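Local coordinates for PKS_KS domain-containing protein (Photorhabdus luminescens subsp. laumondii, PDB 6SMO) that probably catalyses the condensation step that lengthens acyl chains on an acyl carrier protein, as a beta-ketoacyl synthase, and is here bound to a polyketide-like chain, at residues V36-G41 with N45-N50; F70-I75 with G234-R239; T129-A134 with P224-S229; A307-I312 with I347-G352; M314-K317 with S322-T325. One frame throughout, in Å; residues are numbered along the deposited sequence.

Interaction 1: residues V36-G41 with N45-N50; sequences VVAPTG and NEFWNN
The ring of Phe47 fills the bend formed by Val36, Ala38, Thr40 and Gly41. Val36 lies over one ring face, with CG2 4.1 Å from the centroid of the Phe47 ring and 14° off its normal. This is a CH-pi contact, offset toward the rim. The other methyl, Val36 CG1, is 3.7 Å from Phe47 CG. The two side chains cross at about a right angle. Ala38 CB lies 3.7 Å from Phe47 CE1 and Thr40 OG1 3.2 Å from Phe47 CD1. Both approach the ring obliquely. CG of Phe47 is anti to its backbone N (chi1 174°), which swings the ring off the helix and into the bend.

Gly41 brings the backbones close, with its CA 3.9 Å from Phe47 CA. Glu46 reaches the same glycine with an extended chain, and its OE1 is 3.6 Å from Gly41 CA. The bend is held by a bond from Ala38 N to Gly41 O and a weak return bond from Gly41 N to Ala38 O. Val36 is also backbone-bonded to Gly43.

Further out, helix 372-388 packs on this core through Val380, Ile377 and Ala381. Met366 and Thr367 touch Thr40. The arrangement is the tight connection from strand 29-37 into helix 44-53, within the N-terminal half of the thiolase-like fold.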
# COMPACT_ATOMS: atom_id res chain seq x y z
N VAL B 36 -11.57 -17.28 -5.20
CA VAL B 36 -12.24 -15.94 -5.27
C VAL B 36 -13.48 -15.93 -4.38
O VAL B 36 -14.25 -16.92 -4.40
CB VAL B 36 -12.57 -15.56 -6.73
CG1 VAL B 36 -13.47 -16.59 -7.41
CG2 VAL B 36 -13.18 -14.17 -6.83
N VAL B 37 -13.64 -14.85 -3.60
CA VAL B 37 -14.89 -14.47 -2.88
C VAL B 37 -15.30 -13.09 -3.42
O VAL B 37 -14.70 -12.09 -2.98
CB VAL B 37 -14.68 -14.44 -1.35
CG1 VAL B 37 -15.94 -14.03 -0.61
CG2 VAL B 37 -14.17 -15.78 -0.83
N ALA B 38 -16.27 -13.05 -4.34
CA ALA B 38 -16.69 -11.83 -5.06
C ALA B 38 -18.21 -11.66 -4.97
O ALA B 38 -18.93 -12.63 -4.72
CB ALA B 38 -16.24 -11.89 -6.50
N PRO B 39 -18.74 -10.43 -5.14
CA PRO B 39 -20.18 -10.19 -5.18
C PRO B 39 -20.90 -10.91 -6.34
O PRO B 39 -22.07 -11.21 -6.19
CB PRO B 39 -20.31 -8.67 -5.34
CG PRO B 39 -18.99 -8.13 -4.85
CD PRO B 39 -17.98 -9.17 -5.27
N THR B 40 -20.18 -11.15 -7.44
CA THR B 40 -20.69 -11.87 -8.64
C THR B 40 -20.82 -13.37 -8.33
O THR B 40 -21.73 -14.00 -8.88
CB THR B 40 -19.80 -11.63 -9.87
OG1 THR B 40 -18.43 -11.74 -9.46
CG2 THR B 40 -20.04 -10.28 -10.50
N GLY B 41 -19.93 -13.92 -7.49
CA GLY B 41 -19.99 -15.32 -7.04
C GLY B 41 -18.87 -15.68 -6.09
O GLY B 41 -17.76 -15.14 -6.25
N ASN B 45 -16.38 -21.72 -9.83
CA ASN B 45 -17.49 -22.22 -10.69
C ASN B 45 -18.62 -21.18 -10.73
O ASN B 45 -19.04 -20.82 -11.85
CB ASN B 45 -18.01 -23.58 -10.22
CG ASN B 45 -16.96 -24.67 -10.30
OD1 ASN B 45 -16.05 -24.61 -11.12
ND2 ASN B 45 -17.08 -25.68 -9.44
N GLU B 46 -19.08 -20.72 -9.56
CA GLU B 46 -20.20 -19.75 -9.42
C GLU B 46 -19.77 -18.38 -9.97
O GLU B 46 -20.57 -17.75 -10.68
CB GLU B 46 -20.65 -19.64 -7.96
CG GLU B 46 -21.97 -18.91 -7.78
CD GLU B 46 -22.32 -18.56 -6.34
OE1 GLU B 46 -22.79 -17.43 -6.11
OE2 GLU B 46 -22.12 -19.42 -5.46
N PHE B 47 -18.54 -17.95 -9.64
CA PHE B 47 -17.95 -16.65 -10.05
C PHE B 47 -17.96 -16.53 -11.57
O PHE B 47 -18.39 -15.47 -12.08
CB PHE B 47 -16.53 -16.51 -9.49
CG PHE B 47 -15.78 -15.29 -9.97
CD1 PHE B 47 -16.12 -14.02 -9.51
CD2 PHE B 47 -14.73 -15.41 -10.88
CE1 PHE B 47 -15.43 -12.90 -9.95
CE2 PHE B 47 -14.05 -14.28 -11.31
CZ PHE B 47 -14.40 -13.04 -10.85
N TRP B 48 -17.49 -17.56 -12.28
CA TRP B 48 -17.33 -17.56 -13.76
C TRP B 48 -18.70 -17.49 -14.45
O TRP B 48 -18.86 -16.64 -15.35
CB TRP B 48 -16.55 -18.79 -14.25
CG TRP B 48 -16.52 -18.90 -15.74
CD1 TRP B 48 -17.19 -19.79 -16.52
CD2 TRP B 48 -15.83 -18.02 -16.65
NE1 TRP B 48 -16.95 -19.55 -17.84
CE2 TRP B 48 -16.11 -18.47 -17.95
CE3 TRP B 48 -14.99 -16.91 -16.48
CZ2 TRP B 48 -15.58 -17.85 -19.09
CZ3 TRP B 48 -14.47 -16.30 -17.60
CH2 TRP B 48 -14.76 -16.76 -18.88
N ASN B 49 -19.64 -18.36 -14.04
CA ASN B 49 -20.99 -18.50 -14.66
C ASN B 49 -21.68 -17.13 -14.71
O ASN B 49 -22.27 -16.82 -15.76
CB ASN B 49 -21.85 -19.51 -13.90
CG ASN B 49 -21.40 -20.95 -14.09
OD1 ASN B 49 -20.81 -21.29 -15.11
ND2 ASN B 49 -21.67 -21.79 -13.11
N ASN B 50 -21.62 -16.36 -13.62
CA ASN B 50 -22.33 -15.07 -13.47
C ASN B 50 -21.70 -14.01 -14.38
O ASN B 50 -22.46 -13.30 -15.07
CB ASN B 50 -22.39 -14.62 -12.01
CG ASN B 50 -23.37 -15.44 -11.18
OD1 ASN B 50 -23.01 -15.98 -10.14
ND2 ASN B 50 -24.60 -15.55 -11.65

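Interaction 2: residues F70-I75 with G234-R239; sequences FKSGAI and GALSSR
Lys71 lies alongside Ser238, with Lys71 CB 3.8 Å from Ser238 CB. The lysine chain bends at chi3 (77°). The bend brings Lys71 CE to 4.0 Å from the same Ser238 CB. The two polar ends then lie near each other without bonding: Lys71 NZ is 4.0 Å from Ser238 OG. The lysine amine has a weak bond to a polar side chain of a neighbouring protein chain.

Ser72 meets the other loop differently. Its CA is 3.7 Å from Ser237 O, so backbone faces backbone here. With chi1 at -179° its OG points away from its own N, and it lies 3.8 Å from Leu236 CD2. Leu236 points toward the 70-75 loop and touches Ser72 with this one methyl. Behind it, Leu236 packs on Ile227 and Phe230 of helix 224-233.

The side chain of Ser237 is turned to Asp256, which takes a hydrogen bond from its OG and another from Ser238 N. Asp256 also forms a salt bridge with Arg239. Glu231 of helix 224-233 accepts from Lys71 N of the 70-75 loop and, weakly, from Ser72 N. The two loops therefore meet by van der Waals contact, while carboxylates outside them bind their backbone N-H groups.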
# COMPACT_ATOMS: atom_id res chain seq x y z
N PHE B 70 -25.55 9.56 2.96
CA PHE B 70 -24.73 9.41 1.74
C PHE B 70 -25.64 9.45 0.51
O PHE B 70 -26.77 8.92 0.58
CB PHE B 70 -23.92 8.11 1.76
CG PHE B 70 -23.03 7.90 2.96
CD1 PHE B 70 -22.26 8.93 3.47
CD2 PHE B 70 -22.95 6.65 3.56
CE1 PHE B 70 -21.44 8.73 4.57
CE2 PHE B 70 -22.12 6.45 4.66
CZ PHE B 70 -21.37 7.49 5.16
N LYS B 71 -25.17 10.04 -0.59
CA LYS B 71 -25.90 10.15 -1.88
C LYS B 71 -25.85 8.80 -2.62
O LYS B 71 -26.72 8.57 -3.48
CB LYS B 71 -25.30 11.27 -2.74
CG LYS B 71 -25.49 12.67 -2.17
CD LYS B 71 -24.66 13.73 -2.85
CE LYS B 71 -25.22 14.17 -4.19
NZ LYS B 71 -24.30 15.09 -4.90
N SER B 72 -24.87 7.94 -2.29
CA SER B 72 -24.69 6.58 -2.86
C SER B 72 -25.80 5.65 -2.34
O SER B 72 -26.15 5.76 -1.15
CB SER B 72 -23.32 6.04 -2.54
OG SER B 72 -23.15 4.74 -3.09
N GLY B 73 -26.31 4.77 -3.21
CA GLY B 73 -27.32 3.75 -2.88
C GLY B 73 -27.06 2.43 -3.58
O GLY B 73 -28.04 1.71 -3.86
N ALA B 74 -25.79 2.11 -3.84
CA ALA B 74 -25.33 0.86 -4.50
C ALA B 74 -24.01 0.40 -3.88
O ALA B 74 -23.13 1.26 -3.65
CB ALA B 74 -25.18 1.09 -5.98
N ILE B 75 -23.87 -0.90 -3.62
CA ILE B 75 -22.63 -1.55 -3.10
C ILE B 75 -22.48 -2.94 -3.73
O ILE B 75 -23.50 -3.53 -4.12
CB ILE B 75 -22.63 -1.64 -1.56
CG1 ILE B 75 -23.96 -2.19 -1.02
CG2 ILE B 75 -22.29 -0.29 -0.94
CD1 ILE B 75 -23.88 -2.71 0.40
N GLY B 234 -15.94 12.58 -3.16
CA GLY B 234 -16.79 12.70 -4.36
C GLY B 234 -16.34 11.76 -5.46
O GLY B 234 -16.45 12.15 -6.64
N ALA B 235 -15.85 10.57 -5.10
CA ALA B 235 -15.35 9.53 -6.02
C ALA B 235 -16.43 8.46 -6.27
O ALA B 235 -16.32 7.75 -7.29
CB ALA B 235 -14.09 8.91 -5.46
N LEU B 236 -17.43 8.36 -5.39
CA LEU B 236 -18.55 7.39 -5.50
C LEU B 236 -19.62 7.95 -6.44
O LEU B 236 -19.75 9.19 -6.54
CB LEU B 236 -19.14 7.12 -4.10
CG LEU B 236 -18.92 5.71 -3.55
CD1 LEU B 236 -17.44 5.37 -3.48
CD2 LEU B 236 -19.57 5.57 -2.18
N SER B 237 -20.36 7.05 -7.11
CA SER B 237 -21.53 7.37 -7.97
C SER B 237 -22.66 7.94 -7.11
O SER B 237 -23.03 7.29 -6.11
CB SER B 237 -21.99 6.15 -8.73
OG SER B 237 -23.00 6.48 -9.67
N SER B 238 -23.17 9.13 -7.47
CA SER B 238 -24.15 9.91 -6.67
C SER B 238 -25.35 10.36 -7.51
O SER B 238 -26.20 11.09 -6.95
CB SER B 238 -23.46 11.09 -6.03
OG SER B 238 -22.92 11.96 -7.02
N ARG B 239 -25.45 9.95 -8.78
CA ARG B 239 -26.55 10.36 -9.69
C ARG B 239 -27.80 9.53 -9.38
O ARG B 239 -27.65 8.33 -9.06
CB ARG B 239 -26.13 10.26 -11.16
CG ARG B 239 -25.98 8.84 -11.71
CD ARG B 239 -25.68 8.86 -13.19
NE ARG B 239 -25.88 7.56 -13.84
CZ ARG B 239 -24.99 6.57 -13.88
NH1 ARG B 239 -23.80 6.70 -13.31
NH2 ARG B 239 -25.30 5.44 -14.50

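Interaction 3: residues T129-A134 with P224-S229; sequences TAIADA and PLSIGS. With LKZ (3,5,7,9,11-pentakis(oxidanylidene)dodecanal), chain H.
Ser226 and Ile131 face each other beside the bound polyketide, with Ser226 OG 3.8 Å from Ile131 CD1. The serine hydroxyl, turned opposite its own N (chi1 177°), has a weak bond to Pro221 O. Its methylene also borders the ligand: Ser226 CB is 3.7 Å from LKZ C23. Ile131 touches the same ligand carbon from the other segment, with its CG2 3.7 Å from LKZ C23. One end of the chain thus lies between the loop and the helix.

Leu225 takes a second position on helix 224-233. Its CD2 is 4.4 Å from Ala134 O, a loose contact. Its other methyl, CD1, is 3.2 Å from LKZ O24. Ser229, one turn on from Leu225, adds its OG near LKZ C4, and Ala130 CB borders the ligand at LKZ C8, 3.7 Å away.

The loop before helix 134-144 is also fixed by polar bonds. Glu219 accepts from the backbone N of Ala130 and of Ile131. Thr129 OG1 accepts from Ala132 N at 3.0 Å, an ST motif. Asp133 then stands at the N-cap position of helix 134-144.

The partner ketosynthase-like chain packs here too, with its Trp133 on Ile131 and its Val114 on Leu225. The ligand is also hydrogen-bonded to Phe428 N. The pocket is consistent with the acyl-chain pocket of a ketosynthase, lined at the subunit interface.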
# COMPACT_ATOMS: atom_id res chain seq x y z
N THR B 129 -3.67 -5.46 0.71
CA THR B 129 -4.90 -4.77 1.17
C THR B 129 -4.68 -3.25 1.13
O THR B 129 -3.52 -2.83 1.30
CB THR B 129 -5.30 -5.23 2.58
OG1 THR B 129 -6.64 -4.82 2.82
CG2 THR B 129 -4.39 -4.68 3.66
N ALA B 130 -5.75 -2.49 0.95
CA ALA B 130 -5.67 -1.02 0.95
C ALA B 130 -5.97 -0.48 2.35
O ALA B 130 -5.23 0.41 2.79
CB ALA B 130 -6.63 -0.47 -0.08
N ILE B 131 -6.98 -1.03 3.05
CA ILE B 131 -7.36 -0.52 4.41
C ILE B 131 -7.36 -1.64 5.45
O ILE B 131 -7.65 -1.33 6.60
CB ILE B 131 -8.72 0.19 4.39
CG1 ILE B 131 -9.87 -0.80 4.59
CG2 ILE B 131 -8.92 1.01 3.14
CD1 ILE B 131 -11.16 -0.37 3.96
N ALA B 132 -7.11 -2.88 5.06
CA ALA B 132 -7.10 -4.06 5.96
C ALA B 132 -8.41 -4.11 6.75
O ALA B 132 -9.48 -3.95 6.12
CB ALA B 132 -5.88 -4.00 6.85
N ASP B 133 -8.35 -4.31 8.08
CA ASP B 133 -9.54 -4.45 8.96
C ASP B 133 -9.90 -3.07 9.54
O ASP B 133 -9.92 -2.93 10.78
CB ASP B 133 -9.28 -5.49 10.06
CG ASP B 133 -10.53 -5.89 10.83
OD1 ASP B 133 -11.60 -6.01 10.21
OD2 ASP B 133 -10.41 -6.09 12.06
N ALA B 134 -10.20 -2.10 8.66
CA ALA B 134 -10.61 -0.72 9.03
C ALA B 134 -11.97 -0.76 9.74
O ALA B 134 -12.18 0.07 10.65
CB ALA B 134 -10.65 0.16 7.80
N PRO B 224 -19.02 2.48 7.35
CA PRO B 224 -19.32 3.90 7.18
C PRO B 224 -18.10 4.80 6.93
O PRO B 224 -18.20 5.70 6.12
CB PRO B 224 -19.99 4.29 8.50
CG PRO B 224 -20.55 2.99 9.04
CD PRO B 224 -19.57 1.94 8.60
N LEU B 225 -17.00 4.55 7.65
CA LEU B 225 -15.73 5.33 7.56
C LEU B 225 -15.20 5.26 6.12
O LEU B 225 -14.99 6.33 5.52
CB LEU B 225 -14.73 4.79 8.60
CG LEU B 225 -13.24 4.82 8.25
CD1 LEU B 225 -12.76 6.22 7.90
CD2 LEU B 225 -12.43 4.27 9.41
N SER B 226 -15.03 4.05 5.58
CA SER B 226 -14.49 3.78 4.21
C SER B 226 -15.41 4.39 3.15
O SER B 226 -14.90 5.10 2.27
CB SER B 226 -14.28 2.31 3.99
OG SER B 226 -13.83 2.05 2.67
N ILE B 227 -16.72 4.11 3.22
CA ILE B 227 -17.74 4.59 2.23
C ILE B 227 -17.86 6.12 2.35
O ILE B 227 -17.90 6.78 1.30
CB ILE B 227 -19.09 3.88 2.43
CG1 ILE B 227 -18.97 2.37 2.20
CG2 ILE B 227 -20.16 4.50 1.53
CD1 ILE B 227 -20.27 1.60 2.31
N GLY B 228 -17.90 6.64 3.58
CA GLY B 228 -18.00 8.08 3.88
C GLY B 228 -16.78 8.85 3.40
O GLY B 228 -16.95 10.01 2.96
N SER B 229 -15.59 8.25 3.48
CA SER B 229 -14.30 8.84 3.05
C SER B 229 -14.33 9.15 1.55
O SER B 229 -13.97 10.28 1.17
CB SER B 229 -13.14 7.95 3.39
OG SER B 229 -13.20 6.73 2.67
C4 LKZ H . -10.28 5.47 3.19
C5 LKZ H . -8.81 5.23 2.97
C6 LKZ H . -8.41 3.92 2.27
C7 LKZ H . -7.87 4.26 0.90
C8 LKZ H . -7.31 3.15 0.01
C10 LKZ H . -8.10 3.77 -5.12
C22 LKZ H . -10.62 5.08 4.62
C11 LKZ H . -8.79 2.44 -5.06
O19 LKZ H . -9.99 2.32 -5.25
C3 LKZ H . -7.24 3.79 -3.87
O23 LKZ H . -6.05 4.01 -3.94
C2 LKZ H . -7.92 3.39 -2.55
C9 LKZ H . -7.04 3.77 -1.37
O20 LKZ H . -6.18 4.62 -1.47
O21 LKZ H . -7.93 5.40 0.49
O22 LKZ H . -7.99 6.03 3.38
O24 LKZ H . -10.66 5.90 5.52
C23 LKZ H . -10.90 3.61 4.85

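Interaction 4: residues A307-I312 with I347-G352; sequences AMARCI and IKFVLG
Ala309 and Ile312 on helix 306-319 pack against Phe349 and Val350 near the end of helix 337-350. Both helices belong to the C-terminal half of the thiolase-like fold. Helix 337-350 is the crossover helix of a beta-alpha-beta unit between parallel strands 326-330 and 360-361.

The contact is apolar. Ala309 CB touches both partners, at 3.8 Å from Val350 CG2 and 3.9 Å from Phe349 CD2. The phenyl ring approaches the alanine obliquely and lies at the solvent-exposed side of the contact. One turn on, Ile312 CG2 is 4.0 Å from Val350 CG1, with the two branched side chains set at a slant to each other. Val350 thus touches Ala309 with one methyl and Ile312 with both.

Packing behind the contact is also apolar. Ile312 and Met308 rest on Leu424 of strand 420-427, and Met308 and Cys311 on Val434 of strand 431-438. Lys348, which takes no part in the contact, forms a salt bridge with Asp405.

The backbone of Ala309 borders the same valine. The methyl Val350 CG2 approaches the carbonyl oxygen Ala309 O and lies 3.7 Å from Ala309 CA.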
# COMPACT_ATOMS: atom_id res chain seq x y z
N ALA B 307 1.85 8.27 -18.21
CA ALA B 307 2.44 7.45 -17.12
C ALA B 307 2.00 5.99 -17.28
O ALA B 307 2.88 5.11 -17.27
CB ALA B 307 2.03 8.01 -15.78
N MET B 308 0.69 5.76 -17.42
CA MET B 308 0.09 4.41 -17.60
C MET B 308 0.64 3.77 -18.88
O MET B 308 0.92 2.55 -18.85
CB MET B 308 -1.44 4.49 -17.68
CG MET B 308 -2.12 3.17 -18.00
SD MET B 308 -1.69 1.83 -16.85
CE MET B 308 -3.07 1.92 -15.71
N ALA B 309 0.80 4.55 -19.95
CA ALA B 309 1.34 4.12 -21.26
C ALA B 309 2.79 3.64 -21.09
O ALA B 309 3.15 2.63 -21.73
CB ALA B 309 1.24 5.24 -22.26
N ARG B 310 3.58 4.34 -20.27
CA ARG B 310 5.00 3.99 -19.99
C ARG B 310 5.05 2.69 -19.17
O ARG B 310 5.97 1.89 -19.42
CB ARG B 310 5.72 5.13 -19.25
CG ARG B 310 7.22 5.15 -19.47
CD ARG B 310 7.94 6.29 -18.78
NE ARG B 310 8.53 5.89 -17.50
CZ ARG B 310 7.97 6.05 -16.30
NH1 ARG B 310 8.61 5.65 -15.22
NH2 ARG B 310 6.77 6.61 -16.18
N CYS B 311 4.10 2.50 -18.25
CA CYS B 311 3.98 1.31 -17.37
C CYS B 311 3.68 0.06 -18.21
O CYS B 311 4.29 -0.99 -17.93
CB CYS B 311 2.90 1.50 -16.32
SG CYS B 311 3.00 0.31 -14.95
N ILE B 312 2.78 0.18 -19.19
CA ILE B 312 2.42 -0.91 -20.15
C ILE B 312 3.67 -1.28 -20.96
O ILE B 312 3.91 -2.49 -21.15
CB ILE B 312 1.26 -0.49 -21.08
CG1 ILE B 312 -0.04 -0.26 -20.30
CG2 ILE B 312 1.06 -1.50 -22.20
CD1 ILE B 312 -1.04 0.62 -21.02
N ILE B 347 -3.83 3.26 -23.80
CA ILE B 347 -3.85 2.12 -24.77
C ILE B 347 -3.64 2.67 -26.18
O ILE B 347 -2.92 2.01 -26.96
CB ILE B 347 -5.16 1.31 -24.64
CG1 ILE B 347 -5.27 0.63 -23.27
CG2 ILE B 347 -5.29 0.30 -25.77
CD1 ILE B 347 -6.68 0.25 -22.89
N LYS B 348 -4.23 3.83 -26.49
CA LYS B 348 -4.11 4.52 -27.81
C LYS B 348 -2.66 4.94 -28.06
O LYS B 348 -2.26 4.97 -29.23
CB LYS B 348 -5.03 5.75 -27.87
CG LYS B 348 -6.46 5.47 -28.31
CD LYS B 348 -7.29 6.72 -28.44
CE LYS B 348 -8.60 6.50 -29.16
NZ LYS B 348 -9.29 7.78 -29.44
N PHE B 349 -1.90 5.27 -27.00
CA PHE B 349 -0.51 5.79 -27.10
C PHE B 349 0.46 4.64 -27.40
O PHE B 349 1.34 4.82 -28.26
CB PHE B 349 -0.10 6.53 -25.83
CG PHE B 349 1.12 7.40 -26.00
CD1 PHE B 349 1.01 8.65 -26.59
CD2 PHE B 349 2.37 6.96 -25.59
CE1 PHE B 349 2.14 9.45 -26.76
CE2 PHE B 349 3.49 7.76 -25.76
CZ PHE B 349 3.37 9.01 -26.34
N VAL B 350 0.30 3.50 -26.72
CA VAL B 350 1.20 2.31 -26.84
C VAL B 350 0.94 1.62 -28.18
O VAL B 350 1.87 1.56 -29.01
CB VAL B 350 1.04 1.34 -25.65
CG1 VAL B 350 1.92 0.11 -25.80
CG2 VAL B 350 1.32 2.03 -24.32
N LEU B 351 -0.28 1.10 -28.37
CA LEU B 351 -0.67 0.30 -29.56
C LEU B 351 -0.76 1.20 -30.80
O LEU B 351 -0.24 0.80 -31.86
CB LEU B 351 -2.01 -0.42 -29.30
CG LEU B 351 -1.93 -1.74 -28.53
CD1 LEU B 351 -1.15 -2.79 -29.31
CD2 LEU B 351 -1.33 -1.54 -27.15
N GLY B 352 -1.40 2.37 -30.66
CA GLY B 352 -1.58 3.35 -31.75
C GLY B 352 -2.88 3.13 -32.50
O GLY B 352 -3.95 3.18 -31.86

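Interaction 5: residues M314-K317 with S322-T325; sequences MALK and SPST
This contact belongs to the helix-to-strand connection that leads from helix 306-319 into strand 326-330. The chain leaves the helix, turns back, and makes a short 3-10 segment at 323-325. Leu316 and Pro323 meet across the turn.

Leu316 CD1 is 4.0 Å from Pro323 CG and 4.1 Å from Pro323 CB. One methyl therefore rests on the outer carbons of the proline ring. The two side chains meet at an oblique angle. The other methyl, Leu316 CD2, is a looser 4.4 Å from Ser322 O. The leucine CG is anti to its carbonyl carbon and beside the backbone N (chi1 -76°), which sends the branched end across to the turn. The contact is small and purely van der Waals.

The turn around the proline is closed by Thr325. Its OG1 donates to Ser322 O over 2.7 Å. The C=O to donor angle is 153°, and the donor is tilted 16° from the carbonyl plane. The hydroxyl makes the main bond to this oxygen, and Thr325 N adds a weak one at 3.4 Å. Thr325 OG1 has a weak second bond to Thr420 OG1, at the start of strand 420-427.

On the helix, Ala315 packs on Val434 and Val436 of strand 431-438. Met314 reaches Ala290 and Val292 of strand 284-293. Helix 306-319 thus lies against the central sheet, while the turn carries the chain on into strand 326-330.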
# COMPACT_ATOMS: atom_id res chain seq x y z
N MET B 314 6.93 -0.87 -20.19
CA MET B 314 7.98 -1.47 -19.33
C MET B 314 7.58 -2.89 -18.93
O MET B 314 8.49 -3.73 -18.75
CB MET B 314 8.23 -0.63 -18.07
CG MET B 314 8.97 0.67 -18.35
SD MET B 314 9.97 1.23 -16.95
CE MET B 314 8.69 1.53 -15.73
N ALA B 315 6.28 -3.16 -18.79
CA ALA B 315 5.71 -4.49 -18.47
C ALA B 315 5.97 -5.46 -19.64
O ALA B 315 6.26 -6.64 -19.36
CB ALA B 315 4.24 -4.38 -18.17
N LEU B 316 5.87 -4.98 -20.88
CA LEU B 316 6.09 -5.78 -22.11
C LEU B 316 7.58 -6.07 -22.30
O LEU B 316 7.91 -7.19 -22.72
CB LEU B 316 5.50 -5.03 -23.32
CG LEU B 316 3.98 -5.07 -23.43
CD1 LEU B 316 3.47 -3.94 -24.32
CD2 LEU B 316 3.50 -6.42 -23.95
N LYS B 317 8.45 -5.09 -22.02
CA LYS B 317 9.93 -5.24 -22.03
C LYS B 317 10.35 -6.25 -20.95
O LYS B 317 11.28 -7.03 -21.21
CB LYS B 317 10.64 -3.90 -21.80
CG LYS B 317 11.21 -3.24 -23.05
CD LYS B 317 10.19 -2.52 -23.89
CE LYS B 317 10.80 -1.82 -25.09
NZ LYS B 317 9.84 -0.88 -25.72
N SER B 322 6.38 -8.70 -27.65
CA SER B 322 6.08 -7.58 -28.58
C SER B 322 4.65 -7.09 -28.35
O SER B 322 3.76 -7.91 -28.10
CB SER B 322 6.29 -7.99 -30.02
OG SER B 322 6.09 -6.90 -30.90
N PRO B 323 4.37 -5.77 -28.42
CA PRO B 323 3.01 -5.25 -28.27
C PRO B 323 2.03 -5.75 -29.34
O PRO B 323 0.83 -5.70 -29.10
CB PRO B 323 3.16 -3.73 -28.40
CG PRO B 323 4.63 -3.46 -28.13
CD PRO B 323 5.36 -4.69 -28.61
N SER B 324 2.54 -6.21 -30.49
CA SER B 324 1.75 -6.67 -31.67
C SER B 324 0.94 -7.93 -31.33
O SER B 324 -0.11 -8.13 -31.98
CB SER B 324 2.66 -6.91 -32.85
OG SER B 324 3.40 -5.74 -33.16
N THR B 325 1.39 -8.74 -30.37
CA THR B 325 0.75 -10.02 -29.96
C THR B 325 -0.38 -9.76 -28.95
O THR B 325 -1.16 -10.69 -28.70
CB THR B 325 1.77 -11.00 -29.38
OG1 THR B 325 2.55 -10.31 -28.40
CG2 THR B 325 2.68 -11.59 -30.43

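Interactions 1, 2 and 3 are mainly buried, while interactions 4 and 5 are partly buried, in the C-terminal half. Interactions 2 and 3 touch: Phe70 and Leu236 pack on helix 224-233, so the loops of interaction 2 lie behind the helix that lines the ligand pocket. Interactions 4 and 5 share helix 306-319 and touch where Leu351 CD1 lies 3.5 Å from Pro323 O. Interaction 1 touches none of the others. A single phenyl ring marks interaction 1, mixed backbone and side-chain contact interaction 2, and sparse direct contact beside a shared ligand interaction 3. Interaction 4 joins aliphatic packing with one phenyl ring, and interaction 5 sets a leucine on a proline.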